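Local coordinates for protein enoyl-CoA hydratase (Mycobacterium tuberculosis, PDB 5KJP) that probably catalyses the reversible hydration of unsaturated fatty acyl-CoA thioesters, as a trimeric member of the crotonase superfamily, at residues 14-19 and 40-45; 100-105 and 211-216. One frame throughout, in Å; residues are numbered along the deposited sequence.

Contact 1: 14-19 and 40-45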
ATOM      1  N   GLU A  14      13.835 -22.534  34.129  1.00 58.32           N
ATOM      2  CA  GLU A  14      14.216 -22.095  32.791  1.00 57.77           C
ATOM      3  C   GLU A  14      13.176 -21.136  32.220  1.00 41.47           C
ATOM      4  O   GLU A  14      12.021 -21.511  32.026  1.00 41.69           O
ATOM      5  CB  GLU A  14      14.398 -23.296  31.863  1.00 57.93           C
ATOM      6  CG  GLU A  14      15.173 -22.986  30.593  1.00 64.69           C
ATOM      7  CD  GLU A  14      15.153 -24.139  29.607  1.00 71.54           C
ATOM      8  OE1 GLU A  14      14.327 -24.104  28.670  1.00 66.57           O
ATOM      9  OE2 GLU A  14      15.956 -25.083  29.774  1.00 74.51           O
ATOM     10  N   PRO A  15      13.592 -19.890  31.945  1.00 39.27           N
ATOM     11  CA  PRO A  15      12.699 -18.807  31.512  1.00 33.87           C
ATOM     12  C   PRO A  15      11.929 -19.145  30.241  1.00 28.88           C
ATOM     13  O   PRO A  15      12.456 -19.808  29.350  1.00 34.27           O
ATOM     14  CB  PRO A  15      13.661 -17.635  31.273  1.00 30.42           C
ATOM     15  CG  PRO A  15      14.891 -17.980  32.062  1.00 37.61           C
ATOM     16  CD  PRO A  15      15.000 -19.464  31.975  1.00 37.69           C
ATOM     17  N   GLU A  16      10.686 -18.688  30.162  1.00 23.27           N
ATOM     18  CA  GLU A  16       9.852 -18.972  29.000  1.00 20.56           C
ATOM     19  C   GLU A  16      10.116 -17.978  27.872  1.00 20.69           C
ATOM     20  O   GLU A  16       9.651 -18.162  26.746  1.00 22.09           O
ATOM     21  CB  GLU A  16       8.380 -18.980  29.405  1.00 25.52           C
ATOM     22  CG  GLU A  16       8.094 -20.053  30.447  1.00 34.31           C
ATOM     23  CD  GLU A  16       6.690 -19.995  31.007  1.00 47.01           C
ATOM     24  OE1 GLU A  16       5.733 -19.906  30.209  1.00 42.43           O
ATOM     25  OE2 GLU A  16       6.545 -20.057  32.247  1.00 41.93           O
ATOM     26  N   VAL A  17      10.868 -16.925  28.187  1.00 19.56           N
ATOM     27  CA  VAL A  17      11.459 -16.061  27.172  1.00 19.42           C
ATOM     28  C   VAL A  17      12.955 -15.956  27.442  1.00 23.44           C
ATOM     29  O   VAL A  17      13.372 -15.535  28.523  1.00 25.19           O
ATOM     30  CB  VAL A  17      10.834 -14.648  27.149  1.00 20.65           C
ATOM     31  CG1 VAL A  17      11.569 -13.760  26.149  1.00 20.00           C
ATOM     32  CG2 VAL A  17       9.353 -14.726  26.795  1.00 18.24           C
ATOM     33  N   LEU A  18      13.763 -16.363  26.470  1.00 20.28           N
ATOM     34  CA  LEU A  18      15.209 -16.293  26.623  1.00 24.48           C
ATOM     35  C   LEU A  18      15.735 -15.050  25.929  1.00 26.39           C
ATOM     36  O   LEU A  18      15.210 -14.641  24.889  1.00 21.95           O
ATOM     37  CB  LEU A  18      15.876 -17.542  26.053  1.00 24.54           C
ATOM     38  CG  LEU A  18      15.417 -18.862  26.662  1.00 26.67           C
ATOM     39  CD1 LEU A  18      15.912 -20.017  25.811  1.00 36.46           C
ATOM     40  CD2 LEU A  18      15.928 -18.978  28.091  1.00 27.38           C
ATOM     41  N   VAL A  19      16.768 -14.453  26.510  1.00 19.65           N
ATOM     42  CA  VAL A  19      17.358 -13.244  25.956  1.00 18.63           C
ATOM     43  C   VAL A  19      18.876 -13.368  25.926  1.00 24.04           C
ATOM     44  O   VAL A  19      19.498 -13.712  26.932  1.00 25.62           O
ATOM     45  CB  VAL A  19      16.942 -11.997  26.768  1.00 29.27           C
ATOM     46  CG1 VAL A  19      17.680 -10.792  26.292  1.00 29.83           C
ATOM     47  CG2 VAL A  19      15.440 -11.756  26.646  1.00 26.73           C
ATOM     48  N   ASN A  40       1.548 -16.996  26.901  1.00 18.84           N
ATOM     49  CA  ASN A  40       0.846 -16.918  28.178  1.00 20.77           C
ATOM     50  C   ASN A  40       1.292 -15.664  28.930  1.00 21.15           C
ATOM     51  O   ASN A  40       1.954 -14.792  28.350  1.00 18.93           O
ATOM     52  CB  ASN A  40       1.086 -18.175  29.020  1.00 20.13           C
ATOM     53  CG  ASN A  40       2.558 -18.418  29.313  1.00 25.26           C
ATOM     54  OD1 ASN A  40       3.421 -17.622  28.937  1.00 25.35           O
ATOM     55  ND2 ASN A  40       2.851 -19.526  29.996  1.00 21.44           N
ATOM     56  N   ALA A  41       0.933 -15.569  30.209  1.00 22.59           N
ATOM     57  CA  ALA A  41       1.308 -14.409  31.016  1.00 27.14           C
ATOM     58  C   ALA A  41       2.826 -14.256  31.095  1.00 32.75           C
ATOM     59  O   ALA A  41       3.351 -13.149  30.945  1.00 25.46           O
ATOM     60  CB  ALA A  41       0.713 -14.515  32.416  1.00 29.42           C
ATOM     61  N   ALA A  42       3.521 -15.371  31.322  1.00 21.50           N
ATOM     62  CA  ALA A  42       4.981 -15.362  31.444  1.00 27.14           C
ATOM     63  C   ALA A  42       5.652 -14.857  30.163  1.00 26.04           C
ATOM     64  O   ALA A  42       6.568 -14.028  30.213  1.00 22.95           O
ATOM     65  CB  ALA A  42       5.492 -16.755  31.797  1.00 22.16           C
ATOM     66  N   VAL A  43       5.195 -15.353  29.017  1.00 20.57           N
ATOM     67  CA  VAL A  43       5.767 -14.931  27.744  1.00 17.76           C
ATOM     68  C   VAL A  43       5.439 -13.469  27.457  1.00 19.70           C
ATOM     69  O   VAL A  43       6.294 -12.718  26.992  1.00 18.32           O
ATOM     70  CB  VAL A  43       5.270 -15.800  26.571  1.00 20.63           C
ATOM     71  CG1 VAL A  43       5.716 -15.203  25.243  1.00 15.82           C
ATOM     72  CG2 VAL A  43       5.794 -17.223  26.710  1.00 18.65           C
ATOM     73  N   SER A  44       4.204 -13.066  27.740  1.00 18.62           N
ATOM     74  CA  SER A  44       3.801 -11.681  27.527  1.00 20.70           C
ATOM     75  C   SER A  44       4.696 -10.727  28.320  1.00 19.08           C
ATOM     76  O   SER A  44       5.232  -9.761  27.770  1.00 20.15           O
ATOM     77  CB  SER A  44       2.333 -11.484  27.917  1.00 21.43           C
ATOM     78  OG  SER A  44       1.925 -10.156  27.649  1.00 20.97           O
ATOM     79  N   ARG A  45       4.864 -11.011  29.610  1.00 20.17           N
ATOM     80  CA  ARG A  45       5.739 -10.208  30.465  1.00 21.55           C
ATOM     81  C   ARG A  45       7.190 -10.258  30.003  1.00 23.58           C
ATOM     82  O   ARG A  45       7.883  -9.239  29.999  1.00 19.86           O
ATOM     83  CB  ARG A  45       5.654 -10.674  31.920  1.00 22.86           C
ATOM     84  CG  ARG A  45       6.524  -9.858  32.870  1.00 29.03           C
ATOM     85  CD  ARG A  45       6.075  -8.402  32.915  1.00 44.07           C
ATOM     86  NE  ARG A  45       7.032  -7.531  33.597  1.00 55.04           N
ATOM     87  CZ  ARG A  45       7.104  -7.379  34.917  1.00 59.97           C
ATOM     88  NH1 ARG A  45       6.273  -8.039  35.713  1.00 59.77           N
ATOM     89  NH2 ARG A  45       8.010  -6.564  35.442  1.00 64.37           N
TER

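Contact 2: 100-105 and 211-216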
ATOM      1  N   PRO A 100       4.940  -1.032  20.450  1.00 20.97           N
ATOM      2  CA  PRO A 100       6.127  -1.469  19.705  1.00 20.40           C
ATOM      3  C   PRO A 100       7.373  -0.717  20.171  1.00 16.61           C
ATOM      4  O   PRO A 100       7.265   0.441  20.577  1.00 19.49           O
ATOM      5  CB  PRO A 100       5.784  -1.125  18.244  1.00 24.67           C
ATOM      6  CG  PRO A 100       4.315  -0.847  18.228  1.00 26.30           C
ATOM      7  CD  PRO A 100       3.964  -0.349  19.583  1.00 25.15           C
ATOM      8  N   PRO A 101       8.543  -1.367  20.123  1.00 16.19           N
ATOM      9  CA  PRO A 101       9.769  -0.716  20.595  1.00 18.95           C
ATOM     10  C   PRO A 101      10.159   0.485  19.740  1.00 20.74           C
ATOM     11  O   PRO A 101       9.703   0.623  18.600  1.00 15.46           O
ATOM     12  CB  PRO A 101      10.825  -1.822  20.477  1.00 16.35           C
ATOM     13  CG  PRO A 101      10.310  -2.697  19.378  1.00 15.79           C
ATOM     14  CD  PRO A 101       8.810  -2.691  19.532  1.00 16.99           C
ATOM     15  N   THR A 102      11.001   1.344  20.301  1.00 18.46           N
ATOM     16  CA  THR A 102      11.563   2.477  19.579  1.00 23.63           C
ATOM     17  C   THR A 102      12.646   2.028  18.598  1.00 19.45           C
ATOM     18  O   THR A 102      12.670   2.447  17.442  1.00 19.05           O
ATOM     19  CB  THR A 102      12.136   3.495  20.563  1.00 21.99           C
ATOM     20  OG1 THR A 102      11.072   3.983  21.391  1.00 26.00           O
ATOM     21  CG2 THR A 102      12.802   4.661  19.829  1.00 23.40           C
ATOM     22  N   LYS A 103      13.535   1.163  19.069  1.00 15.23           N
ATOM     23  CA  LYS A 103      14.612   0.645  18.232  1.00 15.05           C
ATOM     24  C   LYS A 103      14.072  -0.421  17.270  1.00 14.70           C
ATOM     25  O   LYS A 103      12.998  -0.968  17.501  1.00 13.67           O
ATOM     26  CB  LYS A 103      15.731   0.094  19.117  1.00 14.80           C
ATOM     27  CG  LYS A 103      16.443   1.188  19.907  1.00 16.87           C
ATOM     28  CD  LYS A 103      17.489   0.622  20.866  1.00 16.30           C
ATOM     29  CE  LYS A 103      18.075   1.725  21.733  1.00 19.88           C
ATOM     30  NZ  LYS A 103      18.896   1.178  22.850  1.00 19.95           N
ATOM     31  N   PRO A 104      14.804  -0.708  16.176  1.00 14.45           N
ATOM     32  CA  PRO A 104      14.294  -1.684  15.204  1.00 15.74           C
ATOM     33  C   PRO A 104      14.164  -3.099  15.771  1.00 12.68           C
ATOM     34  O   PRO A 104      14.982  -3.562  16.573  1.00 12.05           O
ATOM     35  CB  PRO A 104      15.339  -1.646  14.076  1.00 13.52           C
ATOM     36  CG  PRO A 104      16.022  -0.332  14.229  1.00 17.12           C
ATOM     37  CD  PRO A 104      16.044  -0.063  15.707  1.00 15.00           C
ATOM     38  N   LEU A 105      13.096  -3.766  15.351  1.00 11.22           N
ATOM     39  CA  LEU A 105      12.819  -5.132  15.742  1.00 10.92           C
ATOM     40  C   LEU A 105      12.592  -5.982  14.504  1.00 13.29           C
ATOM     41  O   LEU A 105      11.771  -5.650  13.645  1.00 12.35           O
ATOM     42  CB  LEU A 105      11.595  -5.190  16.658  1.00 11.58           C
ATOM     43  CG  LEU A 105      11.103  -6.581  17.051  1.00 10.94           C
ATOM     44  CD1 LEU A 105      12.152  -7.343  17.873  1.00 13.61           C
ATOM     45  CD2 LEU A 105       9.784  -6.457  17.806  1.00 12.40           C
ATOM     46  N   ALA A 211      20.323   8.055  13.659  1.00 16.39           N
ATOM     47  CA  ALA A 211      19.714   8.183  12.341  1.00 15.18           C
ATOM     48  C   ALA A 211      18.757   7.024  12.075  1.00 13.97           C
ATOM     49  O   ALA A 211      17.679   7.216  11.521  1.00 12.13           O
ATOM     50  CB  ALA A 211      20.792   8.258  11.259  1.00 13.87           C
ATOM     51  N   VAL A 212      19.151   5.824  12.492  1.00 14.79           N
ATOM     52  CA  VAL A 212      18.303   4.645  12.341  1.00 19.01           C
ATOM     53  C   VAL A 212      17.003   4.796  13.138  1.00 14.43           C
ATOM     54  O   VAL A 212      15.909   4.553  12.616  1.00 14.05           O
ATOM     55  CB  VAL A 212      19.058   3.367  12.783  1.00 18.24           C
ATOM     56  CG1 VAL A 212      18.094   2.216  13.025  1.00 16.29           C
ATOM     57  CG2 VAL A 212      20.119   2.986  11.740  1.00 13.45           C
ATOM     58  N   VAL A 213      17.119   5.231  14.388  1.00 13.45           N
ATOM     59  CA  VAL A 213      15.942   5.364  15.238  1.00 14.60           C
ATOM     60  C   VAL A 213      15.044   6.481  14.715  1.00 17.71           C
ATOM     61  O   VAL A 213      13.820   6.335  14.683  1.00 17.00           O
ATOM     62  CB  VAL A 213      16.326   5.623  16.710  1.00 18.16           C
ATOM     63  CG1 VAL A 213      15.175   6.264  17.479  1.00 16.73           C
ATOM     64  CG2 VAL A 213      16.768   4.317  17.373  1.00 19.98           C
ATOM     65  N   ALA A 214      15.652   7.583  14.277  1.00 16.19           N
ATOM     66  CA  ALA A 214      14.887   8.699  13.722  1.00 16.39           C
ATOM     67  C   ALA A 214      14.181   8.300  12.439  1.00 15.09           C
ATOM     68  O   ALA A 214      13.064   8.740  12.171  1.00 15.61           O
ATOM     69  CB  ALA A 214      15.791   9.899  13.466  1.00 15.27           C
ATOM     70  N   THR A 215      14.841   7.467  11.643  1.00 12.19           N
ATOM     71  CA  THR A 215      14.274   7.017  10.378  1.00 14.23           C
ATOM     72  C   THR A 215      13.032   6.167  10.635  1.00 16.00           C
ATOM     73  O   THR A 215      11.989   6.360  10.002  1.00 13.18           O
ATOM     74  CB  THR A 215      15.307   6.227   9.557  1.00 13.32           C
ATOM     75  OG1 THR A 215      16.334   7.124   9.110  1.00 17.23           O
ATOM     76  CG2 THR A 215      14.652   5.589   8.339  1.00 13.84           C
ATOM     77  N   LYS A 216      13.140   5.246  11.587  1.00 16.02           N
ATOM     78  CA  LYS A 216      11.999   4.421  11.954  1.00 16.72           C
ATOM     79  C   LYS A 216      10.874   5.288  12.505  1.00 15.95           C
ATOM     80  O   LYS A 216       9.702   5.092  12.177  1.00 15.77           O
ATOM     81  CB  LYS A 216      12.397   3.353  12.978  1.00 12.50           C
ATOM     82  CG  LYS A 216      11.201   2.655  13.601  1.00 16.37           C
ATOM     83  CD  LYS A 216      11.595   1.471  14.478  1.00 14.50           C
ATOM     84  CE  LYS A 216      10.408   1.029  15.323  1.00 13.83           C
ATOM     85  NZ  LYS A 216      10.667  -0.252  16.054  1.00 15.78           N
TER
HETATM   86  O   HOH W   1      11.909   4.776  16.214  1.00 15.82           O

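Contact 1: 14-19 and 40-45
Polar contact between the two segments centres on Glu-16 and Asn-40, whose side chains meet at roughly a right angle. Asn-40 ND2 donates to Glu-16 OE1 at 2.9 Å in a nearly straight bond (165°). The carboxylate oxygen receives it with its syn lone pair and lies almost in the plane of the amide, although the two flat groups are turned 57° against each other. The other end of the same amide caps the helix: Asn-40 OD1 accepts from Val-43 N at 2.9 Å, the donor tilted somewhat from the carbonyl plane. With CG set between its backbone N and carbonyl carbon (chi1 59°), Asn-40 folds back over the first helical turn as the N-cap, and bonds at both ends of the amide fix its rotation. Arg-32 adds a weak, long ion pair to Glu-16 OE1.

In the crotonase fold, the contact joins strand 17-22, at one edge of the mixed sheet within the chain, to the start of helix 41-56, which comes after the antiparallel pair 17-22 and 25-30.

Van der Waals contacts surround the polar pair. Ala-42 CB sits against the carboxylate, 3.5 Å from Glu-16 OE2. Val-43 divides its branches: CG2 lies 4.1 Å from Glu-16 CB, while CG1 makes an apolar contact with Val-17 CG2 at 4.0 Å. That Val-17 methyl also rests on the helix backbone, 3.7 Å from Val-43 O. On strand 25-30, Ile-28 receives the side chain of Val-17 and Ile-30 that of Val-43.

Contact 2: 100-105 and 211-216
Helix 209-221, in the C-terminal helical part of this crotonase-fold subunit, packs here against the proline-rich loop leading into strand 105-109 of the central sheet. Lys-216 reaches across to the loop with a fully extended side chain. Its CG lies anti to the backbone N (chi1 168°), and the ammonium group meets two loop carbonyls, Lys-216 NZ standing 2.9 Å from Pro-101 O and 2.8 Å from Lys-103 O. Both approaches come from above the carbonyl plane, not along a lone pair. A salt bridge to Asp-125 OD2 completes the grip on this buried charge, and the same carboxylate oxygen accepts from Leu-105 N.

On the way, the aliphatic chain of Lys-216 passes close to the loop backbone, its CD 3.3 Å from Thr-102 O. Val-213 fits its two methyls against successive residues: CG1 touches Thr-102 CG2 at 3.7 Å, and CG2 meets Lys-103 CG. Leu-168 of the second subunit packs on both Pro-104 and Val-212, placing this edge at the trimer interface. There Pro-104 CG presses tightly on Val-212 CG1, at 3.5 Å. A water bridges the backbones, donating to Thr-102 O at 2.7 Å and to Val-213 O at 2.9 Å.

Overall arrangement
Contacts 1 and 2 follow one another along the chain, the first closing before the second opens. Their centres lie 24 Å apart and their nearest atoms about 10 Å apart, so they do not touch. Helix 41-56 relates them: its start belongs to contact 1, whereas Met-51, Leu-54 and Asp-55 further along it meet the 100-105 loop of contact 2. Contact 1 lies at an edge strand, its centre about 17 Å from the centre of the chain, and no other chain of the trimer touches its two segments. Contact 2 is more central, about 10 Å from that point, and borders a second subunit.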